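Local coordinates for protein fumarylacetoacetate hydrolase (Burkholderia xenovorans, PDB 5TI1) that probably hydrolyses fumarylacetoacetate to fumarate and acetoacetate, the last step of phenylalanine and tyrosine breakdown, at a metal-containing active site, at residues P298-Q303 and H320-T325; H251-V256 and I290-A295; P304-Q309 and M349-A354; L311-H316 and L357-V362. All blocks are in the same frame, centred on the assembly; numbering follows the deposited sequence. Where two conformers were deposited one is given.

Contact 1: residues P298-Q303 and H320-T325; sequences PFRVAQ and HAFDIT
R300 and F322 lie side by side and point the same way on one face of a short antiparallel beta ladder, in which the two-residue strand 300-301 pairs with the start of strand 321-331 in the C-terminal FAH domain. The two form a non-hydrogen-bonded pair. The aliphatic part of R300 runs beside the phenyl ring, with CB of R300 3.9 Å from CE2 of F322, and the chain then bends at chi3 (-56°). This bend brings the guanidinium over CZ of F322, which touches one of its faces near the rim, the two planes being inclined by 61°. Salt bridges to E297 and E249 hold the charged end, and E249 also binds the H320 imidazole, whose ring stands almost perpendicular to the guanidinium at its edge. L293 and L296 of helix 293-296 pack against F322.

V301 and A321, a hydrogen-bonded pair, occupy the other face, where CG2 of V301 meets CB of A321 at 3.9 Å. Their backbones are joined by V301 N to A321 O (2.7 Å) and A321 N to V301 O (3.0 Å). On the far side of the R300-F322 pair a further backbone bond, D323 N to F299 O (2.9 Å), extends the pairing; D323 is the centre of an inverse gamma turn and its OD1 accepts from N345. At the opposite end Q303 folds back through its bend at chi2 (-83°) and bonds the main chain of the other segment: OE1 of Q303 accepts from H320 N at 2.6 Å, the N-H coming from above the carbonyl plane.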
loop_
_atom_site.group_PDB
_atom_site.type_symbol
_atom_site.label_atom_id
_atom_site.label_comp_id
_atom_site.label_asym_id
_atom_site.label_seq_id
_atom_site.Cartn_x
_atom_site.Cartn_y
_atom_site.Cartn_z
ATOM N N PRO B 298 19.353 16.294 -18.604
ATOM C CA PRO B 298 20.780 16.547 -18.892
ATOM C C PRO B 298 21.738 15.622 -18.162
ATOM O O PRO B 298 22.937 15.662 -18.452
ATOM C CB PRO B 298 20.986 18.002 -18.439
ATOM C CG PRO B 298 19.628 18.607 -18.475
ATOM C CD PRO B 298 18.692 17.506 -18.080
ATOM N N PHE B 299 21.262 14.794 -17.231
ATOM C CA PHE B 299 22.147 13.940 -16.450
ATOM C C PHE B 299 21.910 12.462 -16.727
ATOM O O PHE B 299 22.457 11.611 -16.021
ATOM C CB PHE B 299 22.003 14.291 -14.960
ATOM C CG PHE B 299 22.132 15.762 -14.704
ATOM C CD1 PHE B 299 23.384 16.353 -14.613
ATOM C CD2 PHE B 299 21.008 16.568 -14.634
ATOM C CE1 PHE B 299 23.519 17.718 -14.414
ATOM C CE2 PHE B 299 21.134 17.937 -14.440
ATOM C CZ PHE B 299 22.397 18.511 -14.333
ATOM N N ARG B 300 21.147 12.142 -17.774
ATOM C CA ARG B 300 20.973 10.764 -18.211
ATOM C C ARG B 300 22.298 10.188 -18.709
ATOM O O ARG B 300 23.053 10.851 -19.428
ATOM C CB ARG B 300 19.908 10.703 -19.310
ATOM C CG ARG B 300 19.728 9.346 -19.964
ATOM C CD ARG B 300 18.826 9.458 -21.191
ATOM N NE ARG B 300 17.528 10.056 -20.872
ATOM C CZ ARG B 300 16.479 9.379 -20.406
ATOM N NH1 ARG B 300 16.564 8.073 -20.192
ATOM N NH2 ARG B 300 15.342 10.008 -20.154
ATOM N N VAL B 301 22.592 8.950 -18.303
ATOM C CA VAL B 301 23.853 8.287 -18.613
ATOM C C VAL B 301 23.591 6.804 -18.836
ATOM O O VAL B 301 22.500 6.286 -18.568
ATOM C CB VAL B 301 24.916 8.467 -17.502
ATOM C CG1 VAL B 301 25.385 9.914 -17.420
ATOM C CG2 VAL B 301 24.370 7.985 -16.164
ATOM N N ALA B 302 24.620 6.121 -19.326
ATOM C CA ALA B 302 24.519 4.701 -19.629
ATOM C C ALA B 302 24.468 3.869 -18.350
ATOM O O ALA B 302 25.336 3.988 -17.478
ATOM C CB ALA B 302 25.696 4.265 -20.494
ATOM N N GLN B 303 23.447 3.021 -18.254
ATOM C CA GLN B 303 23.275 2.111 -17.135
ATOM C C GLN B 303 24.302 0.977 -17.198
ATOM O O GLN B 303 24.905 0.734 -18.241
ATOM C CB GLN B 303 21.847 1.547 -17.139
ATOM C CG GLN B 303 21.482 0.694 -18.378
ATOM C CD GLN B 303 21.045 1.518 -19.587
ATOM O OE1 GLN B 303 21.108 2.744 -19.578
ATOM N NE2 GLN B 303 20.584 0.834 -20.631
ATOM N N HIS B 320 19.437 4.788 -19.796
ATOM C CA HIS B 320 18.328 4.941 -18.868
ATOM C C HIS B 320 18.774 5.095 -17.421
ATOM O O HIS B 320 17.934 4.962 -16.518
ATOM C CB HIS B 320 17.376 3.763 -19.020
ATOM C CG HIS B 320 16.670 3.750 -20.340
ATOM N ND1 HIS B 320 15.499 4.443 -20.564
ATOM C CD2 HIS B 320 16.991 3.160 -21.516
ATOM C CE1 HIS B 320 15.112 4.255 -21.813
ATOM N NE2 HIS B 320 16.006 3.487 -22.414
ATOM N N ALA B 321 20.051 5.363 -17.175
ATOM C CA ALA B 321 20.568 5.671 -15.851
ATOM C C ALA B 321 20.704 7.178 -15.692
ATOM O O ALA B 321 20.656 7.937 -16.665
ATOM C CB ALA B 321 21.919 4.992 -15.608
ATOM N N PHE B 322 20.867 7.609 -14.444
ATOM C CA PHE B 322 20.958 9.025 -14.136
ATOM C C PHE B 322 22.099 9.261 -13.159
ATOM O O PHE B 322 22.275 8.515 -12.190
ATOM C CB PHE B 322 19.632 9.558 -13.595
ATOM C CG PHE B 322 18.551 9.626 -14.641
ATOM C CD1 PHE B 322 17.769 8.517 -14.920
ATOM C CD2 PHE B 322 18.348 10.784 -15.374
ATOM C CE1 PHE B 322 16.788 8.570 -15.903
ATOM C CE2 PHE B 322 17.365 10.842 -16.365
ATOM C CZ PHE B 322 16.592 9.733 -16.630
ATOM N N ASP B 323 22.879 10.298 -13.448
ATOM C CA ASP B 323 24.096 10.638 -12.711
ATOM C C ASP B 323 23.699 11.535 -11.542
ATOM O O ASP B 323 23.672 12.762 -11.652
ATOM C CB ASP B 323 25.086 11.305 -13.657
ATOM C CG ASP B 323 26.412 11.623 -13.007
ATOM O OD1 ASP B 323 26.599 11.362 -11.799
ATOM O OD2 ASP B 323 27.280 12.152 -13.728
ATOM N N ILE B 324 23.363 10.910 -10.414
ATOM C CA ILE B 324 22.896 11.605 -9.212
ATOM C C ILE B 324 23.884 11.291 -8.101
ATOM O O ILE B 324 23.958 10.147 -7.635
ATOM C CB ILE B 324 21.480 11.194 -8.792
ATOM C CG1 ILE B 324 20.504 11.200 -9.971
ATOM C CG2 ILE B 324 20.973 12.131 -7.714
ATOM C CD1 ILE B 324 19.066 10.857 -9.550
ATOM N N THR B 325 24.658 12.295 -7.694
ATOM C CA THR B 325 25.554 12.145 -6.558
ATOM C C THR B 325 24.725 12.086 -5.280
ATOM O O THR B 325 23.836 12.915 -5.073
ATOM C CB THR B 325 26.550 13.309 -6.508
ATOM O OG1 THR B 325 27.441 13.224 -7.626
ATOM C CG2 THR B 325 27.370 13.274 -5.227
#

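Contact 2: residues H251-V256 and I290-A295; sequences HIFGMV and IVTLDA
The CG2 methyl of I290 rests against the F253 ring, 3.7 Å from CE2 of F253, with the two side chains crossing at about a right angle. The other branch of I290, CG1, reaches CG1 of V256 at 3.6 Å. Between these contacts the glycine G254 faces T292 with their CA atoms 4.0 Å apart, a close approach at a non-hydrogen-bonded pair. The next pair, M255 and V291, exchanges two backbone bonds, M255 N to V291 O (2.9 Å) and V291 N to M255 O (3.0 Å).

F253 O receives L293 N at 2.9 Å, and a water that also accepts from D294 N donates to the same oxygen. A short, weakly bonded helix follows, and T292 is its N-cap: OG1 of T292, held between the backbone N and the carbonyl carbon (chi1 59°), accepts from A295 N at 3.1 Å.

Further out, W105 meets F253 edge-to-face, V232 of strand 223-233 backs I290, and M353 packs on I252. This is a buried antiparallel strand pair, 252-263 with 284-292, in the central mixed sheet of the FAH C-terminal domain, whose strands also carry the magnesium ligands D153, E226, E228 and D260.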
loop_
_atom_site.group_PDB
_atom_site.type_symbol
_atom_site.label_atom_id
_atom_site.label_comp_id
_atom_site.label_asym_id
_atom_site.label_seq_id
_atom_site.Cartn_x
_atom_site.Cartn_y
_atom_site.Cartn_z
ATOM N N HIS B 251 5.641 7.525 -17.903
ATOM C CA HIS B 251 4.734 7.476 -16.763
ATOM C C HIS B 251 5.319 8.094 -15.499
ATOM O O HIS B 251 4.584 8.252 -14.522
ATOM C CB HIS B 251 4.327 6.028 -16.471
ATOM C CG HIS B 251 3.514 5.399 -17.562
ATOM N ND1 HIS B 251 2.207 4.999 -17.385
ATOM C CD2 HIS B 251 3.821 5.113 -18.849
ATOM C CE1 HIS B 251 1.748 4.473 -18.507
ATOM N NE2 HIS B 251 2.708 4.534 -19.413
ATOM N N ILE B 252 6.603 8.466 -15.497
ATOM C CA ILE B 252 7.296 8.923 -14.290
ATOM C C ILE B 252 7.310 10.448 -14.256
ATOM O O ILE B 252 7.684 11.101 -15.238
ATOM C CB ILE B 252 8.726 8.360 -14.222
ATOM C CG1 ILE B 252 8.698 6.832 -14.269
ATOM C CG2 ILE B 252 9.437 8.857 -12.961
ATOM C CD1 ILE B 252 10.063 6.198 -14.158
ATOM N N PHE B 253 6.929 11.016 -13.111
ATOM C CA PHE B 253 6.895 12.465 -12.935
ATOM C C PHE B 253 8.233 13.021 -12.446
ATOM O O PHE B 253 8.745 13.998 -12.995
ATOM C CB PHE B 253 5.774 12.836 -11.953
ATOM C CG PHE B 253 5.762 14.285 -11.557
ATOM C CD1 PHE B 253 5.512 15.274 -12.505
ATOM C CD2 PHE B 253 5.987 14.660 -10.230
ATOM C CE1 PHE B 253 5.494 16.616 -12.146
ATOM C CE2 PHE B 253 5.975 16.000 -9.855
ATOM C CZ PHE B 253 5.727 16.983 -10.817
ATOM N N GLY B 254 8.796 12.428 -11.406
ATOM C CA GLY B 254 10.017 12.958 -10.841
ATOM C C GLY B 254 10.562 12.042 -9.769
ATOM O O GLY B 254 10.109 10.905 -9.610
ATOM N N MET B 255 11.523 12.568 -9.000
ATOM C CA MET B 255 12.262 11.764 -8.039
ATOM C C MET B 255 12.430 12.525 -6.733
ATOM O O MET B 255 12.461 13.760 -6.714
ATOM C CB MET B 255 13.635 11.379 -8.592
ATOM C CG MET B 255 14.331 10.272 -7.844
ATOM S SD MET B 255 15.925 9.922 -8.603
ATOM C CE MET B 255 15.423 9.363 -10.231
ATOM N N VAL B 256 12.534 11.764 -5.642
ATOM C CA VAL B 256 12.868 12.270 -4.321
ATOM C C VAL B 256 13.969 11.385 -3.745
ATOM O O VAL B 256 14.265 10.309 -4.263
ATOM C CB VAL B 256 11.652 12.292 -3.374
ATOM C CG1 VAL B 256 10.596 13.266 -3.880
ATOM C CG2 VAL B 256 11.093 10.878 -3.207
ATOM N N ILE B 290 10.117 17.346 -5.256
ATOM C CA ILE B 290 10.132 16.371 -6.339
ATOM C C ILE B 290 10.853 17.007 -7.513
ATOM O O ILE B 290 10.354 17.962 -8.111
ATOM C CB ILE B 290 8.731 15.902 -6.734
ATOM C CG1 ILE B 290 8.040 15.232 -5.543
ATOM C CG2 ILE B 290 8.847 14.903 -7.859
ATOM C CD1 ILE B 290 6.675 14.656 -5.885
ATOM N N VAL B 291 12.041 16.498 -7.816
ATOM C CA VAL B 291 12.816 16.970 -8.962
ATOM C C VAL B 291 12.260 16.275 -10.196
ATOM O O VAL B 291 12.215 15.041 -10.240
ATOM C CB VAL B 291 14.313 16.675 -8.778
ATOM C CG1 VAL B 291 15.089 16.988 -10.065
ATOM C CG2 VAL B 291 14.894 17.468 -7.585
ATOM N N THR B 292 11.801 17.055 -11.178
ATOM C CA THR B 292 11.109 16.470 -12.325
ATOM C C THR B 292 12.058 15.654 -13.195
ATOM O O THR B 292 13.250 15.947 -13.313
ATOM C CB THR B 292 10.445 17.539 -13.205
ATOM O OG1 THR B 292 11.434 18.460 -13.692
ATOM C CG2 THR B 292 9.364 18.286 -12.445
ATOM N N LEU B 293 11.499 14.623 -13.822
ATOM C CA LEU B 293 12.290 13.799 -14.722
ATOM C C LEU B 293 12.854 14.631 -15.870
ATOM O O LEU B 293 13.989 14.405 -16.310
ATOM C CB LEU B 293 11.440 12.641 -15.237
ATOM C CG LEU B 293 12.277 11.611 -15.993
ATOM C CD1 LEU B 293 13.201 10.865 -15.037
ATOM C CD2 LEU B 293 11.397 10.652 -16.774
ATOM N N ASP B 294 12.095 15.627 -16.337
ATOM C CA ASP B 294 12.606 16.536 -17.363
ATOM C C ASP B 294 13.837 17.297 -16.879
ATOM O O ASP B 294 14.814 17.447 -17.623
ATOM C CB ASP B 294 11.503 17.503 -17.800
ATOM C CG ASP B 294 10.572 16.887 -18.832
ATOM O OD1 ASP B 294 11.061 16.052 -19.618
ATOM O OD2 ASP B 294 9.368 17.223 -18.859
ATOM N N ALA B 295 13.819 17.779 -15.630
ATOM C CA ALA B 295 14.984 18.495 -15.119
ATOM C C ALA B 295 16.209 17.593 -15.057
ATOM O O ALA B 295 17.340 18.079 -15.149
ATOM C CB ALA B 295 14.685 19.085 -13.735
HETATM O O HOH W 1 9.071 15.330 -15.678
#

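Contact 3: residues P304-Q309 and M349-A354; sequences PAQDPQ and MYWTMA
Two groups grip the carbonyl oxygen of Y350. Water 2 donates to Y350 O at 2.6 Å and also to P304 O, bridging the two backbones, while NE2 of Q306 gives Y350 O a weak, bent hydrogen bond at 2.8 Å.

The Q306 side chain reaches this carbonyl by passing over the Y350 ring. CG of Q306 makes a CH-pi contact 4.1 Å from the centroid of that ring, and the amide goes on to W351, where NE2 of Q306 stands over the indole face 3.3 Å from CE3 of W351. The amide and indole planes are 75° apart, and OE1 of Q306 accepts from Q355. At the far end of the tyrosine, OH of Y350 accepts from D307 N at 2.7 Å. Y350 directs its ring there with CG anti to the backbone N (chi1 -167°). P304 completes the contact with CD 3.1 Å from M349 O.

The ring of W179 meets Y350 and W351, and its backbone O accepts from NE1 of W351; R214 of the second subunit packs on P308. The M349 side chain lies about 9 Å from the bound magnesium, and T352 is the N-cap of helix 353-362. The contact thus fastens the long loop between strands 300-301 and 321-331 to the aromatic approach to this helix, close to the magnesium site.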
loop_
_atom_site.group_PDB
_atom_site.type_symbol
_atom_site.label_atom_id
_atom_site.label_comp_id
_atom_site.label_asym_id
_atom_site.label_seq_id
_atom_site.Cartn_x
_atom_site.Cartn_y
_atom_site.Cartn_z
ATOM N N PRO B 304 24.519 0.269 -16.088
ATOM C CA PRO B 304 25.461 -0.858 -16.106
ATOM C C PRO B 304 25.059 -1.936 -17.102
ATOM O O PRO B 304 23.882 -2.123 -17.420
ATOM C CB PRO B 304 25.402 -1.394 -14.672
ATOM C CG PRO B 304 25.023 -0.206 -13.846
ATOM C CD PRO B 304 24.081 0.600 -14.718
ATOM N N ALA B 305 26.066 -2.664 -17.576
ATOM C CA ALA B 305 25.837 -3.789 -18.466
ATOM C C ALA B 305 25.209 -4.951 -17.706
ATOM O O ALA B 305 25.646 -5.304 -16.609
ATOM C CB ALA B 305 27.155 -4.219 -19.111
ATOM N N GLN B 306 24.179 -5.553 -18.299
ATOM C CA GLN B 306 23.448 -6.649 -17.675
ATOM C C GLN B 306 23.883 -7.981 -18.277
ATOM O O GLN B 306 23.977 -8.119 -19.503
ATOM C CB GLN B 306 21.932 -6.455 -17.825
ATOM C CG GLN B 306 21.411 -5.180 -17.160
ATOM C CD GLN B 306 19.894 -5.125 -17.066
ATOM O OE1 GLN B 306 19.186 -5.312 -18.056
ATOM N NE2 GLN B 306 19.388 -4.874 -15.863
ATOM N N ASP B 307 24.159 -8.952 -17.413
ATOM C CA ASP B 307 24.560 -10.290 -17.831
ATOM C C ASP B 307 23.991 -11.277 -16.821
ATOM O O ASP B 307 24.315 -11.195 -15.632
ATOM C CB ASP B 307 26.088 -10.399 -17.926
ATOM C CG ASP B 307 26.558 -11.737 -18.491
ATOM O OD1 ASP B 307 25.718 -12.578 -18.873
ATOM O OD2 ASP B 307 27.784 -11.946 -18.557
ATOM N N PRO B 308 23.127 -12.213 -17.239
ATOM C CA PRO B 308 22.645 -12.447 -18.607
ATOM C C PRO B 308 21.722 -11.355 -19.131
ATOM O O PRO B 308 21.221 -10.549 -18.350
ATOM C CB PRO B 308 21.880 -13.766 -18.481
ATOM C CG PRO B 308 21.421 -13.787 -17.081
ATOM C CD PRO B 308 22.535 -13.164 -16.284
ATOM N N GLN B 309 21.532 -11.324 -20.447
ATOM C CA GLN B 309 20.552 -10.431 -21.038
ATOM C C GLN B 309 19.174 -10.789 -20.496
ATOM O O GLN B 309 18.786 -11.964 -20.537
ATOM C CB GLN B 309 20.576 -10.551 -22.564
ATOM C CG GLN B 309 19.628 -9.606 -23.281
ATOM C CD GLN B 309 19.724 -9.712 -24.799
ATOM O OE1 GLN B 309 19.842 -10.809 -25.361
ATOM N NE2 GLN B 309 19.675 -8.564 -25.467
ATOM N N MET B 349 22.942 1.555 -10.234
ATOM C CA MET B 349 21.883 0.556 -10.122
ATOM C C MET B 349 21.838 -0.363 -11.346
ATOM O O MET B 349 21.975 0.080 -12.492
ATOM C CB MET B 349 20.540 1.248 -9.918
ATOM C CG MET B 349 20.463 2.045 -8.618
ATOM S SD MET B 349 20.890 1.097 -7.125
ATOM C CE MET B 349 19.244 0.730 -6.497
ATOM N N TYR B 350 21.661 -1.660 -11.081
ATOM C CA TYR B 350 21.629 -2.677 -12.129
ATOM C C TYR B 350 20.315 -2.653 -12.909
ATOM O O TYR B 350 20.298 -2.934 -14.111
ATOM C CB TYR B 350 21.847 -4.050 -11.493
ATOM C CG TYR B 350 22.146 -5.185 -12.445
ATOM C CD1 TYR B 350 21.123 -5.963 -12.974
ATOM C CD2 TYR B 350 23.452 -5.505 -12.785
ATOM C CE1 TYR B 350 21.396 -7.022 -13.837
ATOM C CE2 TYR B 350 23.736 -6.557 -13.642
ATOM C CZ TYR B 350 22.705 -7.312 -14.166
ATOM O OH TYR B 350 22.986 -8.358 -15.020
ATOM N N TRP B 351 19.201 -2.352 -12.246
ATOM C CA TRP B 351 17.896 -2.269 -12.900
ATOM C C TRP B 351 17.448 -0.815 -12.918
ATOM O O TRP B 351 17.491 -0.137 -11.889
ATOM C CB TRP B 351 16.851 -3.136 -12.185
ATOM C CG TRP B 351 17.127 -4.619 -12.200
ATOM C CD1 TRP B 351 17.631 -5.372 -11.176
ATOM C CD2 TRP B 351 16.896 -5.533 -13.288
ATOM N NE1 TRP B 351 17.728 -6.692 -11.559
ATOM C CE2 TRP B 351 17.288 -6.816 -12.850
ATOM C CE3 TRP B 351 16.396 -5.389 -14.589
ATOM C CZ2 TRP B 351 17.201 -7.949 -13.669
ATOM C CZ3 TRP B 351 16.310 -6.520 -15.403
ATOM C CH2 TRP B 351 16.706 -7.780 -14.936
ATOM N N THR B 352 17.016 -0.335 -14.079
ATOM C CA THR B 352 16.578 1.049 -14.182
ATOM C C THR B 352 15.143 1.211 -13.688
ATOM O O THR B 352 14.417 0.241 -13.465
ATOM C CB THR B 352 16.666 1.531 -15.623
ATOM O OG1 THR B 352 15.715 0.799 -16.407
ATOM C CG2 THR B 352 18.070 1.305 -16.154
ATOM N N MET B 353 14.737 2.478 -13.548
ATOM C CA MET B 353 13.346 2.795 -13.241
ATOM C C MET B 353 12.402 2.240 -14.298
ATOM O O MET B 353 11.338 1.706 -13.971
ATOM C CB MET B 353 13.177 4.308 -13.123
ATOM C CG MET B 353 13.873 4.925 -11.923
ATOM S SD MET B 353 13.704 6.725 -11.909
ATOM C CE MET B 353 14.828 7.179 -13.233
ATOM N N ALA B 354 12.769 2.374 -15.578
ATOM C CA ALA B 354 11.932 1.838 -16.644
ATOM C C ALA B 354 11.722 0.342 -16.460
ATOM O O ALA B 354 10.593 -0.162 -16.553
ATOM C CB ALA B 354 12.566 2.140 -18.005
HETATM O O HOH W 2 21.712 -1.776 -15.925
#

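Contact 4: residues L311-H316 and L357-V362; sequences LAYLRH and LAHHTV
H359 and V362, three residues apart in segment 357-362, hold the Y313 ring from two directions. CG2 of V362 sits over one face in a CH-pi contact, 3.7 Å from the centroid of the Y313 ring and 25° off its normal, with its closest approach 3.4 Å from CG2 of V362 to CD2 of Y313. L314, the next residue in the same segment, lays its CG on the opposite face, so the ring is sandwiched between two aliphatic groups.

At the phenol end, OH of Y313 and ND1 of H359 are hydrogen-bonded at 2.7 Å, with the tyrosine oxygen near the imidazole plane. With CG of Y313 between its backbone N and carbonyl carbon (chi1 84°), the ring lies against the helix. The hydroxyl has a second partner in Q206 of the second subunit, and F217 of that subunit packs on Y313 and V362.

The rest is looser. CD2 of L314 reaches CB of H359 at 4.0 Å, and Y313 O approaches CB of A358 only to 4.3 Å. Farther from the helix, A312 and R315 are exposed, and R315 turns its guanidinium back to P310 O and over A312.

Here a short 3-10 turn in the loop between strands 300-301 and 321-331 docks on helix 353-362 mainly through Y313, and the two together form part of the dimer interface.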
loop_
_atom_site.group_PDB
_atom_site.type_symbol
_atom_site.label_atom_id
_atom_site.label_comp_id
_atom_site.label_asym_id
_atom_site.label_seq_id
_atom_site.Cartn_x
_atom_site.Cartn_y
_atom_site.Cartn_z
ATOM N N LEU B 311 15.049 -11.208 -20.053
ATOM C CA LEU B 311 13.934 -11.553 -20.925
ATOM C C LEU B 311 13.458 -10.330 -21.694
ATOM O O LEU B 311 13.634 -9.199 -21.232
ATOM C CB LEU B 311 12.787 -12.147 -20.104
ATOM C CG LEU B 311 12.914 -13.600 -19.657
ATOM C CD1 LEU B 311 11.975 -13.858 -18.506
ATOM C CD2 LEU B 311 12.588 -14.533 -20.813
ATOM N N ALA B 312 12.824 -10.557 -22.850
ATOM C CA ALA B 312 12.548 -9.476 -23.793
ATOM C C ALA B 312 11.767 -8.330 -23.157
ATOM O O ALA B 312 12.060 -7.154 -23.412
ATOM C CB ALA B 312 11.794 -10.023 -25.015
ATOM N N TYR B 313 10.773 -8.641 -22.319
ATOM C CA TYR B 313 9.923 -7.573 -21.796
ATOM C C TYR B 313 10.700 -6.596 -20.911
ATOM O O TYR B 313 10.219 -5.486 -20.667
ATOM C CB TYR B 313 8.705 -8.155 -21.043
ATOM C CG TYR B 313 8.947 -8.523 -19.587
ATOM C CD1 TYR B 313 9.411 -9.786 -19.242
ATOM C CD2 TYR B 313 8.697 -7.617 -18.562
ATOM C CE1 TYR B 313 9.636 -10.130 -17.922
ATOM C CE2 TYR B 313 8.924 -7.953 -17.231
ATOM C CZ TYR B 313 9.389 -9.215 -16.919
ATOM O OH TYR B 313 9.629 -9.576 -15.607
ATOM N N LEU B 314 11.904 -6.951 -20.469
ATOM C CA LEU B 314 12.714 -6.068 -19.634
ATOM C C LEU B 314 13.793 -5.309 -20.403
ATOM O O LEU B 314 14.552 -4.547 -19.789
ATOM C CB LEU B 314 13.369 -6.869 -18.501
ATOM C CG LEU B 314 12.429 -7.340 -17.394
ATOM C CD1 LEU B 314 13.067 -8.451 -16.590
ATOM C CD2 LEU B 314 12.058 -6.179 -16.499
ATOM N N ARG B 315 13.883 -5.482 -21.719
ATOM C CA ARG B 315 14.967 -4.893 -22.496
ATOM C C ARG B 315 14.615 -3.477 -22.936
ATOM O O ARG B 315 13.456 -3.175 -23.221
ATOM C CB ARG B 315 15.278 -5.758 -23.721
ATOM C CG ARG B 315 15.694 -7.173 -23.381
ATOM C CD ARG B 315 15.992 -7.977 -24.629
ATOM N NE ARG B 315 16.065 -9.402 -24.323
ATOM C CZ ARG B 315 16.092 -10.369 -25.233
ATOM N NH1 ARG B 315 16.049 -10.074 -26.528
ATOM N NH2 ARG B 315 16.157 -11.637 -24.847
ATOM N N HIS B 316 15.621 -2.602 -22.974
ATOM C CA HIS B 316 15.439 -1.283 -23.567
ATOM C C HIS B 316 16.756 -0.796 -24.158
ATOM O O HIS B 316 17.819 -0.951 -23.550
ATOM C CB HIS B 316 14.885 -0.247 -22.566
ATOM C CG HIS B 316 15.659 -0.123 -21.282
ATOM N ND1 HIS B 316 16.971 -0.521 -21.148
ATOM C CD2 HIS B 316 15.292 0.362 -20.072
ATOM C CE1 HIS B 316 17.378 -0.292 -19.912
ATOM N NE2 HIS B 316 16.378 0.248 -19.236
ATOM N N LEU B 357 9.411 -0.415 -13.363
ATOM C CA LEU B 357 7.993 -0.198 -13.635
ATOM C C LEU B 357 7.452 -1.253 -14.595
ATOM O O LEU B 357 6.334 -1.759 -14.415
ATOM C CB LEU B 357 7.782 1.200 -14.204
ATOM C CG LEU B 357 6.335 1.641 -14.395
ATOM C CD1 LEU B 357 5.584 1.618 -13.048
ATOM C CD2 LEU B 357 6.305 3.020 -15.055
ATOM N N ALA B 358 8.239 -1.601 -15.612
ATOM C CA ALA B 358 7.836 -2.642 -16.552
ATOM C C ALA B 358 7.576 -3.952 -15.823
ATOM O O ALA B 358 6.534 -4.593 -16.017
ATOM C CB ALA B 358 8.913 -2.818 -17.622
ATOM N N HIS B 359 8.495 -4.342 -14.941
ATOM C CA HIS B 359 8.274 -5.553 -14.164
ATOM C C HIS B 359 7.104 -5.391 -13.198
ATOM O O HIS B 359 6.292 -6.313 -13.049
ATOM C CB HIS B 359 9.542 -5.936 -13.415
ATOM C CG HIS B 359 9.406 -7.198 -12.631
ATOM N ND1 HIS B 359 9.377 -8.442 -13.224
ATOM C CD2 HIS B 359 9.249 -7.410 -11.302
ATOM C CE1 HIS B 359 9.233 -9.366 -12.291
ATOM N NE2 HIS B 359 9.150 -8.767 -11.118
ATOM N N HIS B 360 6.992 -4.225 -12.547
ATOM C CA HIS B 360 5.889 -3.983 -11.613
ATOM C C HIS B 360 4.531 -4.281 -12.248
ATOM O O HIS B 360 3.632 -4.816 -11.590
ATOM C CB HIS B 360 5.922 -2.535 -11.118
ATOM C CG HIS B 360 5.217 -2.319 -9.812
ATOM N ND1 HIS B 360 4.115 -3.054 -9.424
ATOM C CD2 HIS B 360 5.467 -1.455 -8.797
ATOM C CE1 HIS B 360 3.715 -2.647 -8.230
ATOM N NE2 HIS B 360 4.516 -1.676 -7.829
ATOM N N THR B 361 4.366 -3.947 -13.525
ATOM C CA THR B 361 3.074 -4.052 -14.191
ATOM C C THR B 361 2.963 -5.230 -15.157
ATOM O O THR B 361 1.898 -5.414 -15.760
ATOM C CB THR B 361 2.776 -2.745 -14.940
ATOM O OG1 THR B 361 3.714 -2.588 -16.022
ATOM C CG2 THR B 361 2.899 -1.559 -13.988
ATOM N N VAL B 362 4.017 -6.042 -15.316
ATOM C CA VAL B 362 4.019 -7.045 -16.378
ATOM C C VAL B 362 2.928 -8.088 -16.160
ATOM O O VAL B 362 2.421 -8.684 -17.121
ATOM C CB VAL B 362 5.405 -7.706 -16.498
ATOM C CG1 VAL B 362 5.680 -8.602 -15.300
ATOM C CG2 VAL B 362 5.499 -8.496 -17.807
#

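Contacts 2 and 4 are buried, contacts 1 and 3 only partly. Contact 2 is a strand pair in the central sheet whose side-chain packing is almost wholly apolar. Contact 1 follows it in the chain, past helix 293-296, and also pairs strands, but its ladder is short and flanked by charged groups. Contacts 3 and 4 are built on loop segments and the region of helix 353-362, and aromatic rings and side-chain polar bonds replace the ladder; both also touch the second subunit. T352 and H316 tie contacts 3 and 4 together through a probable hydrogen bond. M353 of contact 3 packs on F322 of contact 1 and I252 of contact 2, joining the two strand pairs.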